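Local atomic coordinates of ribokinase (Arabidopsis thaliana, PDB entry 6ILS), a protein that catalyses the magnesium-dependent transfer of phosphate from ATP to O-5 of D-ribose, giving D-ribose 5-phosphate, and works as a homodimer. Residues B[173-176]-B[177-181]; B[69-72]-B[73-77]; B[120-123]-B[124-127]; B[303-306]-B[307-311]. One frame throughout, in Å; residues are numbered along the deposited sequence.

Interaction 1. Residues B[173-176]-B[177-181]; sequences TPIP and NELLD
Ile175 and Leu180 form the tightly packed side of this turn: CG2 of Ile175 lies 3.6 Å from CD2 of Leu180, and the two side chains cross at about a right angle. The same CG2 meets CD2 of Leu179 at 4.0 Å. With chi1 of -51° placing CG1 beside the backbone N, CG2 of Ile175 lies anti to that N and faces both leucines; the second branch thus provides the contact. Pro176 is the N-cap of helix 177-180, which lies in the beta-alpha-beta crossover between parallel strands 164-170 and 185-187. The carbonyl O of Pro176 grips two amides: Leu180 N at 3.1 Å, in the carbonyl plane, and Leu179 N at 2.8 Å, from well above that plane. Proline suits this N-cap, whose phi of -60° its ring can hold and whose amide the helix does not need. Inward, Ile175 rests on Val168 and Leu179 on Leu166, while Leu180 leans on Leu217 and Val219; an alanine in place of Leu180 would probably leave a gap beside Ile175 CG2 and lose part of the packing on those loop residues. The solvent side is looser: Asn177 turns outward, and Glu178 directs OE2 to a salt bridge with Lys155.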
loop_
_atom_site.group_PDB
_atom_site.type_symbol
_atom_site.label_atom_id
_atom_site.label_comp_id
_atom_site.label_asym_id
_atom_site.label_seq_id
_atom_site.Cartn_x
_atom_site.Cartn_y
_atom_site.Cartn_z
ATOM N N THR B 173 -13.464 6.734 19.499
ATOM C CA THR B 173 -14.065 6.158 20.698
ATOM C C THR B 173 -13.910 7.089 21.900
ATOM O O THR B 173 -13.004 7.930 21.922
ATOM C CB THR B 173 -13.436 4.798 21.033
ATOM O OG1 THR B 173 -12.040 4.970 21.300
ATOM C CG2 THR B 173 -13.624 3.829 19.878
ATOM N N PRO B 174 -14.798 6.949 22.906
ATOM C CA PRO B 174 -14.635 7.770 24.112
ATOM C C PRO B 174 -13.272 7.543 24.748
ATOM O O PRO B 174 -12.714 6.456 24.636
ATOM C CB PRO B 174 -15.761 7.280 25.030
ATOM C CG PRO B 174 -16.790 6.730 24.098
ATOM C CD PRO B 174 -16.020 6.123 22.959
ATOM N N ILE B 175 -12.729 8.569 25.382
ATOM C CA ILE B 175 -11.456 8.434 26.073
ATOM C C ILE B 175 -11.686 7.927 27.493
ATOM O O ILE B 175 -12.473 8.505 28.238
ATOM C CB ILE B 175 -10.692 9.770 26.141
ATOM C CG1 ILE B 175 -10.600 10.420 24.755
ATOM C CG2 ILE B 175 -9.319 9.557 26.769
ATOM C CD1 ILE B 175 -10.015 11.827 24.785
ATOM N N PRO B 176 -10.996 6.849 27.874
ATOM C CA PRO B 176 -11.115 6.322 29.237
ATOM C C PRO B 176 -10.686 7.351 30.268
ATOM O O PRO B 176 -9.657 7.998 30.089
ATOM C CB PRO B 176 -10.149 5.135 29.241
ATOM C CG PRO B 176 -9.975 4.770 27.803
ATOM C CD PRO B 176 -10.075 6.049 27.047
ATOM N N ASN B 177 -11.454 7.499 31.342
ATOM C CA ASN B 177 -11.146 8.514 32.347
ATOM C C ASN B 177 -9.853 8.231 33.050
ATOM O O ASN B 177 -9.193 9.135 33.554
ATOM C CB ASN B 177 -12.281 8.609 33.369
ATOM C CG ASN B 177 -13.504 9.245 32.787
ATOM O OD1 ASN B 177 -13.431 10.346 32.244
ATOM N ND2 ASN B 177 -14.628 8.548 32.851
ATOM N N GLU B 178 -9.503 6.955 33.091
ATOM C CA GLU B 178 -8.246 6.532 33.650
ATOM C C GLU B 178 -7.116 7.181 32.851
ATOM O O GLU B 178 -6.073 7.536 33.396
ATOM C CB GLU B 178 -8.155 5.009 33.613
ATOM C CG GLU B 178 -6.972 4.450 34.328
ATOM C CD GLU B 178 -6.963 2.948 34.273
ATOM O OE1 GLU B 178 -7.794 2.382 33.525
ATOM O OE2 GLU B 178 -6.127 2.333 34.971
ATOM N N LEU B 179 -7.348 7.364 31.557
ATOM C CA LEU B 179 -6.326 7.977 30.711
ATOM C C LEU B 179 -6.313 9.489 30.923
ATOM O O LEU B 179 -5.258 10.075 31.171
ATOM C CB LEU B 179 -6.560 7.622 29.241
ATOM C CG LEU B 179 -5.522 8.188 28.253
ATOM C CD1 LEU B 179 -4.100 7.859 28.688
ATOM C CD2 LEU B 179 -5.804 7.688 26.844
ATOM N N LEU B 180 -7.483 10.116 30.820
ATOM C CA LEU B 180 -7.623 11.553 31.086
ATOM C C LEU B 180 -7.023 11.963 32.437
ATOM O O LEU B 180 -6.386 13.013 32.551
ATOM C CB LEU B 180 -9.101 11.965 31.015
ATOM C CG LEU B 180 -9.786 11.800 29.661
ATOM C CD1 LEU B 180 -11.281 12.075 29.746
ATOM C CD2 LEU B 180 -9.144 12.701 28.598
ATOM N N ASP B 181 -7.201 11.130 33.462
ATOM C CA ASP B 181 -6.656 11.437 34.787
ATOM C C ASP B 181 -5.139 11.374 34.870
ATOM O O ASP B 181 -4.557 11.835 35.849
ATOM C CB ASP B 181 -7.220 10.473 35.845
ATOM C CG ASP B 181 -8.565 10.910 36.386
ATOM O OD1 ASP B 181 -8.815 12.133 36.471
ATOM O OD2 ASP B 181 -9.373 10.020 36.737
#

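Interaction 2. Residues B[69-72]-B[73-77]; sequences KLIA and EALGD
Glu73 folds back over the carbonyl of Lys69 on the last turns of helix 66-75, the helix of the beta-alpha-beta unit formed with strands 56-63 and 87-90. Its CG, placed beside its own backbone N by chi1 of -73°, comes to 3.2 Å from Lys69 O, and its carboxylate OE2 reaches the aliphatic CG of Lys69 at 3.5 Å. The charged ends stay apart, Lys69 NZ standing 5.7 Å from Glu73 OE2, so any attraction between them within the chain acts at a distance; across the dimer, Glu73 OE2 makes a long, weak ion pair with NZ of Lys69 of the second subunit. Long charged chains fit this exposed face, their stems lying along the helix. On the buried face Ile71 and Leu75 lie side by side, pointing the same way, with CG2 of Ile71 3.9 Å from CD1 of Leu75.

The backbone sets this spacing. Amides of Glu73, Ala74 and Leu75 bond to the carbonyls of Lys69, Leu70 and Ile71, four residues back. Farther out, Leu75 packs on Ala43 and Ala47 of helix 41-51, and Ile71 and the small Ala74 fit against Ala38 of strand 33-39. Leu70 packs on Ala66 of the second subunit, so this part of the helix also touches the dimer partner. At Gly76 the chain leaves the helix in a conformation where a beta carbon would crowd a carbonyl, and the amide of Gly76 closes the final turn with N 3.0 Å from Ala72 O.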
loop_
_atom_site.group_PDB
_atom_site.type_symbol
_atom_site.label_atom_id
_atom_site.label_comp_id
_atom_site.label_asym_id
_atom_site.label_seq_id
_atom_site.Cartn_x
_atom_site.Cartn_y
_atom_site.Cartn_z
ATOM N N LYS B 69 9.765 -0.759 6.593
ATOM C CA LYS B 69 11.037 -0.221 6.149
ATOM C C LYS B 69 10.921 1.230 5.694
ATOM O O LYS B 69 11.819 2.037 5.939
ATOM C CB LYS B 69 11.607 -1.074 5.009
ATOM C CG LYS B 69 13.101 -0.877 4.800
ATOM C CD LYS B 69 13.811 -2.232 4.749
ATOM C CE LYS B 69 15.218 -2.169 5.327
ATOM N NZ LYS B 69 15.856 -3.523 5.390
ATOM N N LEU B 70 9.827 1.535 5.005
ATOM C CA LEU B 70 9.523 2.896 4.583
ATOM C C LEU B 70 9.560 3.843 5.785
ATOM O O LEU B 70 10.172 4.901 5.743
ATOM C CB LEU B 70 8.151 2.931 3.912
ATOM C CG LEU B 70 7.486 4.271 3.597
ATOM C CD1 LEU B 70 8.267 5.025 2.527
ATOM C CD2 LEU B 70 6.039 4.021 3.175
ATOM N N ILE B 71 8.892 3.433 6.849
ATOM C CA ILE B 71 8.816 4.241 8.065
ATOM C C ILE B 71 10.193 4.458 8.684
ATOM O O ILE B 71 10.587 5.578 8.986
ATOM C CB ILE B 71 7.923 3.581 9.129
ATOM C CG1 ILE B 71 6.530 3.249 8.581
ATOM C CG2 ILE B 71 7.877 4.448 10.382
ATOM C CD1 ILE B 71 5.753 4.437 8.112
ATOM N N ALA B 72 10.906 3.356 8.879
ATOM C CA ALA B 72 12.223 3.373 9.497
ATOM C C ALA B 72 13.163 4.290 8.729
ATOM O O ALA B 72 13.893 5.082 9.310
ATOM C CB ALA B 72 12.777 1.968 9.563
ATOM N N GLU B 73 13.128 4.183 7.406
ATOM C CA GLU B 73 13.977 5.011 6.557
ATOM C C GLU B 73 13.644 6.497 6.677
ATOM O O GLU B 73 14.541 7.345 6.771
ATOM C CB GLU B 73 13.855 4.557 5.095
ATOM C CG GLU B 73 14.558 3.226 4.832
ATOM C CD GLU B 73 14.251 2.635 3.457
ATOM O OE1 GLU B 73 13.361 3.171 2.751
ATOM O OE2 GLU B 73 14.895 1.622 3.091
ATOM N N ALA B 74 12.356 6.809 6.672
ATOM C CA ALA B 74 11.912 8.198 6.740
ATOM C C ALA B 74 12.302 8.846 8.065
ATOM O O ALA B 74 12.685 10.013 8.095
ATOM C CB ALA B 74 10.385 8.286 6.528
ATOM N N LEU B 75 12.238 8.075 9.152
ATOM C CA LEU B 75 12.443 8.613 10.500
ATOM C C LEU B 75 13.890 8.643 10.949
ATOM O O LEU B 75 14.280 9.507 11.718
ATOM C CB LEU B 75 11.653 7.787 11.526
ATOM C CG LEU B 75 10.131 7.843 11.464
ATOM C CD1 LEU B 75 9.550 7.099 12.679
ATOM C CD2 LEU B 75 9.658 9.281 11.457
ATOM N N GLY B 76 14.673 7.676 10.483
ATOM C CA GLY B 76 15.993 7.425 11.037
ATOM C C GLY B 76 17.140 8.333 10.626
ATOM O O GLY B 76 16.948 9.514 10.330
ATOM N N ASP B 77 18.347 7.762 10.622
ATOM C CA ASP B 77 19.587 8.527 10.475
ATOM C C ASP B 77 19.750 9.170 9.101
ATOM O O ASP B 77 20.462 10.167 8.956
ATOM C CB ASP B 77 20.792 7.627 10.771
#

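Interaction 3. Residues B[120-123]-B[124-127]; sequences AWPE and IMSD
Trp121 and Met125 cross at a slant in a Met-aromatic contact that bridges a turn of the loop between helices 116-119 and 131-134. SD of Met125 is 4.0 Å from CE3 of Trp121 and 5.1 Å from the centroid of the indole six-membered ring, 67° off the ring normal, so the sulfur sits obliquely to the ring. Although the methionine starts by heading away from residues 120-123, bends at chi2 (-84°) and chi3 (-73°) bring its thioether back toward them. Methionine suits the place because its unbranched chain can double back and its sulfur is polarisable. Pro122 meets the same sulfur from another side: its CG is 4.1 Å from Met125 SD, the proline ring and the thioether also crossing at a slant. The proline ring also lies against backbone, CB of Pro122 being 3.4 Å from Ile124 O.

Glu123 and Ile124 turn outward at the tip, where their chains cross and Glu123 CG lies 4.0 Å from CG1 of Ile124. The broad indole instead reaches inward, against Val59 and Arg61 of strand 56-63 and Ile149 of helix 147-158, and Ile149 also touches Met125. The loop is thus pinned to the alpha/beta body of the kinase by its apolar side. Gln152 of the same helix secures the backbone with both ends of its amide, NE2 giving a hydrogen bond to Glu123 O and OE1 accepting one from Met125 N.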
loop_
_atom_site.group_PDB
_atom_site.type_symbol
_atom_site.label_atom_id
_atom_site.label_comp_id
_atom_site.label_asym_id
_atom_site.label_seq_id
_atom_site.Cartn_x
_atom_site.Cartn_y
_atom_site.Cartn_z
ATOM N N ALA B 120 0.488 -5.411 18.156
ATOM C CA ALA B 120 1.817 -5.946 18.437
ATOM C C ALA B 120 2.430 -5.461 19.737
ATOM O O ALA B 120 3.635 -5.589 19.937
ATOM C CB ALA B 120 2.754 -5.621 17.291
ATOM N N TRP B 121 1.614 -4.880 20.607
ATOM C CA TRP B 121 2.097 -4.408 21.892
ATOM C C TRP B 121 1.960 -5.507 22.941
ATOM O O TRP B 121 1.036 -6.303 22.873
ATOM C CB TRP B 121 1.317 -3.168 22.336
ATOM C CG TRP B 121 1.506 -1.957 21.454
ATOM C CD1 TRP B 121 0.723 -1.571 20.396
ATOM C CD2 TRP B 121 2.543 -0.981 21.563
ATOM N NE1 TRP B 121 1.224 -0.408 19.837
ATOM C CE2 TRP B 121 2.333 -0.023 20.543
ATOM C CE3 TRP B 121 3.624 -0.810 22.431
ATOM C CZ2 TRP B 121 3.161 1.083 20.380
ATOM C CZ3 TRP B 121 4.454 0.284 22.256
ATOM C CH2 TRP B 121 4.213 1.221 21.232
ATOM N N PRO B 122 2.860 -5.532 23.931
ATOM C CA PRO B 122 2.661 -6.528 24.990
ATOM C C PRO B 122 1.442 -6.184 25.835
ATOM O O PRO B 122 1.034 -5.018 25.886
ATOM C CB PRO B 122 3.944 -6.427 25.808
ATOM C CG PRO B 122 4.328 -4.985 25.679
ATOM C CD PRO B 122 3.918 -4.568 24.273
ATOM N N GLU B 123 0.853 -7.187 26.473
ATOM C CA GLU B 123 -0.267 -6.963 27.370
ATOM C C GLU B 123 0.156 -6.008 28.488
ATOM O O GLU B 123 -0.587 -5.101 28.864
ATOM C CB GLU B 123 -0.763 -8.293 27.942
ATOM C CG GLU B 123 -1.655 -8.150 29.170
ATOM C CD GLU B 123 -2.308 -9.461 29.589
ATOM O OE1 GLU B 123 -2.290 -10.422 28.789
ATOM O OE2 GLU B 123 -2.829 -9.530 30.724
ATOM N N ILE B 124 1.358 -6.230 29.009
ATOM C CA ILE B 124 1.966 -5.361 30.004
ATOM C C ILE B 124 3.301 -4.864 29.484
ATOM O O ILE B 124 4.141 -5.654 29.066
ATOM C CB ILE B 124 2.196 -6.087 31.350
ATOM C CG1 ILE B 124 0.894 -6.706 31.858
ATOM C CG2 ILE B 124 2.784 -5.134 32.378
ATOM C CD1 ILE B 124 -0.212 -5.698 32.072
ATOM N N MET B 125 3.497 -3.552 29.506
ATOM C CA MET B 125 4.761 -2.981 29.070
ATOM C C MET B 125 5.865 -3.366 30.030
ATOM O O MET B 125 5.721 -3.189 31.238
ATOM C CB MET B 125 4.660 -1.462 28.984
ATOM C CG MET B 125 3.597 -0.989 28.025
ATOM S SD MET B 125 4.234 -0.949 26.348
ATOM C CE MET B 125 5.296 0.494 26.457
ATOM N N SER B 126 6.970 -3.887 29.502
ATOM C CA SER B 126 8.118 -4.208 30.353
ATOM C C SER B 126 8.783 -2.922 30.824
ATOM O O SER B 126 8.663 -1.886 30.173
ATOM C CB SER B 126 9.128 -5.082 29.617
ATOM O OG SER B 126 9.947 -4.291 28.778
ATOM N N ASP B 127 9.497 -2.997 31.944
ATOM C CA ASP B 127 10.033 -1.801 32.580
ATOM C C ASP B 127 11.204 -1.176 31.823
ATOM O O ASP B 127 11.606 -0.040 32.119
ATOM C CB ASP B 127 10.454 -2.113 34.012
ATOM C CG ASP B 127 9.334 -1.883 35.005
ATOM O OD1 ASP B 127 8.539 -2.816 35.236
ATOM O OD2 ASP B 127 9.236 -0.759 35.537
#

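Interaction 4. Residues B[303-306]-B[307-311]; sequences KSVL and KLLKF
Lys307, Leu308, Leu309 and Lys310 each give their amide hydrogen to the carbonyl four residues earlier, on Lys303, Ser304, Val305 and Leu306 in turn. The four bonds are alike, running from 2.9 Å for Leu308 N to Ser304 O up to 3.0 Å for Lys310 N to Leu306 O, and each donor is tilted modestly out of its carbonyl plane. Such evenness marks regular alpha-helix through these residues.

Apolar contacts join residues three and four apart. CD1 of Leu309 is 4.2 Å from CD2 of Leu306, the two side chains crossing at a slant, and 4.4 Å from CG1 of Val305. With CG beside its backbone N (chi1 -74°), Leu309 lays CG 3.4 Å from Val305 O. This is the amphipathic helix 302-312 near the C terminus: Val305 and Leu309 pack on Ala284 of helix 275-289, Val305 also on Phe281, whereas Leu308 meets Ser287 and Ile246 on the flank nearer the bound ATP. Valine and leucine suit this face, where they meet the small Ala284.

Charged groups lie mostly toward solvent, beside the exposed Leu306 and Phe311. Asp301, just before the segment, holds Lys303 NZ by a salt bridge and Ser304 OG by a hydrogen bond. Lys307 and Lys310 carry their amines outward, and CD of Lys310 lies 3.8 Å above one face of the Phe311 ring, toward its rim.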
loop_
_atom_site.group_PDB
_atom_site.type_symbol
_atom_site.label_atom_id
_atom_site.label_comp_id
_atom_site.label_asym_id
_atom_site.label_seq_id
_atom_site.Cartn_x
_atom_site.Cartn_y
_atom_site.Cartn_z
ATOM N N LYS B 303 15.190 26.457 12.040
ATOM C CA LYS B 303 15.543 27.813 11.539
ATOM C C LYS B 303 14.369 28.425 10.775
ATOM O O LYS B 303 14.140 29.591 10.923
ATOM C CB LYS B 303 16.727 27.785 10.570
ATOM C CG LYS B 303 17.832 26.807 10.866
ATOM C CD LYS B 303 18.955 26.871 9.860
ATOM C CE LYS B 303 19.138 25.581 9.105
ATOM N NZ LYS B 303 18.363 25.592 7.853
ATOM N N SER B 304 13.710 27.649 9.928
ATOM C CA SER B 304 12.580 28.179 9.139
ATOM C C SER B 304 11.454 28.626 10.074
ATOM O O SER B 304 10.904 29.660 9.842
ATOM C CB SER B 304 12.098 27.163 8.163
ATOM O OG SER B 304 13.155 26.672 7.377
ATOM N N VAL B 305 11.155 27.824 11.090
ATOM C CA VAL B 305 10.072 28.196 12.038
ATOM C C VAL B 305 10.446 29.524 12.701
ATOM O O VAL B 305 9.648 30.398 12.746
ATOM C CB VAL B 305 9.808 27.104 13.092
ATOM C CG1 VAL B 305 8.741 27.552 14.049
ATOM C CG2 VAL B 305 9.453 25.782 12.458
ATOM N N LEU B 306 11.688 29.633 13.152
ATOM C CA LEU B 306 12.115 30.881 13.821
ATOM C C LEU B 306 12.089 32.051 12.826
ATOM O O LEU B 306 11.758 33.125 13.237
ATOM C CB LEU B 306 13.502 30.690 14.428
ATOM C CG LEU B 306 13.593 29.696 15.579
ATOM C CD1 LEU B 306 15.014 29.606 16.092
ATOM C CD2 LEU B 306 12.654 30.078 16.703
ATOM N N LYS B 307 12.424 31.815 11.567
ATOM C CA LYS B 307 12.418 32.913 10.571
ATOM C C LYS B 307 10.974 33.361 10.353
ATOM O O LYS B 307 10.747 34.521 10.305
ATOM C CB LYS B 307 13.072 32.476 9.265
ATOM C CG LYS B 307 13.347 33.590 8.271
ATOM C CD LYS B 307 13.834 33.096 6.931
ATOM C CE LYS B 307 14.317 34.184 5.991
ATOM N NZ LYS B 307 14.070 33.865 4.568
ATOM N N LEU B 308 10.049 32.420 10.254
ATOM C CA LEU B 308 8.664 32.832 10.041
ATOM C C LEU B 308 8.181 33.626 11.248
ATOM O O LEU B 308 7.464 34.611 11.102
ATOM C CB LEU B 308 7.762 31.615 9.789
ATOM C CG LEU B 308 6.302 31.879 9.414
ATOM C CD1 LEU B 308 6.146 32.842 8.186
ATOM C CD2 LEU B 308 5.593 30.560 9.142
ATOM N N LEU B 309 8.599 33.220 12.439
ATOM C CA LEU B 309 8.234 33.948 13.665
ATOM C C LEU B 309 8.774 35.364 13.695
ATOM O O LEU B 309 8.099 36.294 14.130
ATOM C CB LEU B 309 8.745 33.206 14.901
ATOM C CG LEU B 309 7.969 31.943 15.262
ATOM C CD1 LEU B 309 8.655 31.214 16.427
ATOM C CD2 LEU B 309 6.561 32.316 15.634
ATOM N N LYS B 310 10.018 35.512 13.267
ATOM C CA LYS B 310 10.650 36.813 13.217
ATOM C C LYS B 310 9.843 37.759 12.343
ATOM O O LYS B 310 9.611 38.905 12.717
ATOM C CB LYS B 310 12.073 36.687 12.680
ATOM C CG LYS B 310 12.884 37.965 12.773
ATOM C CD LYS B 310 14.290 37.766 12.231
ATOM C CE LYS B 310 15.045 39.082 12.195
ATOM N NZ LYS B 310 16.398 38.923 11.589
ATOM N N PHE B 311 9.395 37.261 11.192
ATOM C CA PHE B 311 8.843 38.149 10.163
ATOM C C PHE B 311 7.318 38.207 10.087
ATOM O O PHE B 311 6.770 38.953 9.264
ATOM C CB PHE B 311 9.437 37.762 8.803
ATOM C CG PHE B 311 10.902 38.069 8.704
ATOM C CD1 PHE B 311 11.380 39.321 9.085
ATOM C CD2 PHE B 311 11.808 37.107 8.290
ATOM C CE1 PHE B 311 12.739 39.614 9.027
ATOM C CE2 PHE B 311 13.169 37.396 8.227
ATOM C CZ PHE B 311 13.630 38.649 8.602
#

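Overall arrangement
Followed from the N terminus, the contacts come as interaction 2, interaction 3, interaction 1 and interaction 4. Each is a turn of unbroken chain, so none closes a long loop, and none nests within or crosses another. Interaction 2 lies on a helix that also faces the second subunit; interaction 3 shapes the loop after helix 116-119. Interaction 1 leads from strand 164-170 into helix 177-180. Interactions 3 and 1 both rest on helix 147-158, their nearest atoms about 10 Å apart. Interaction 4, on the last helix, packs on helix 275-289; its centre is about 41 Å from that of interaction 3, on opposite sides of the chain's centre.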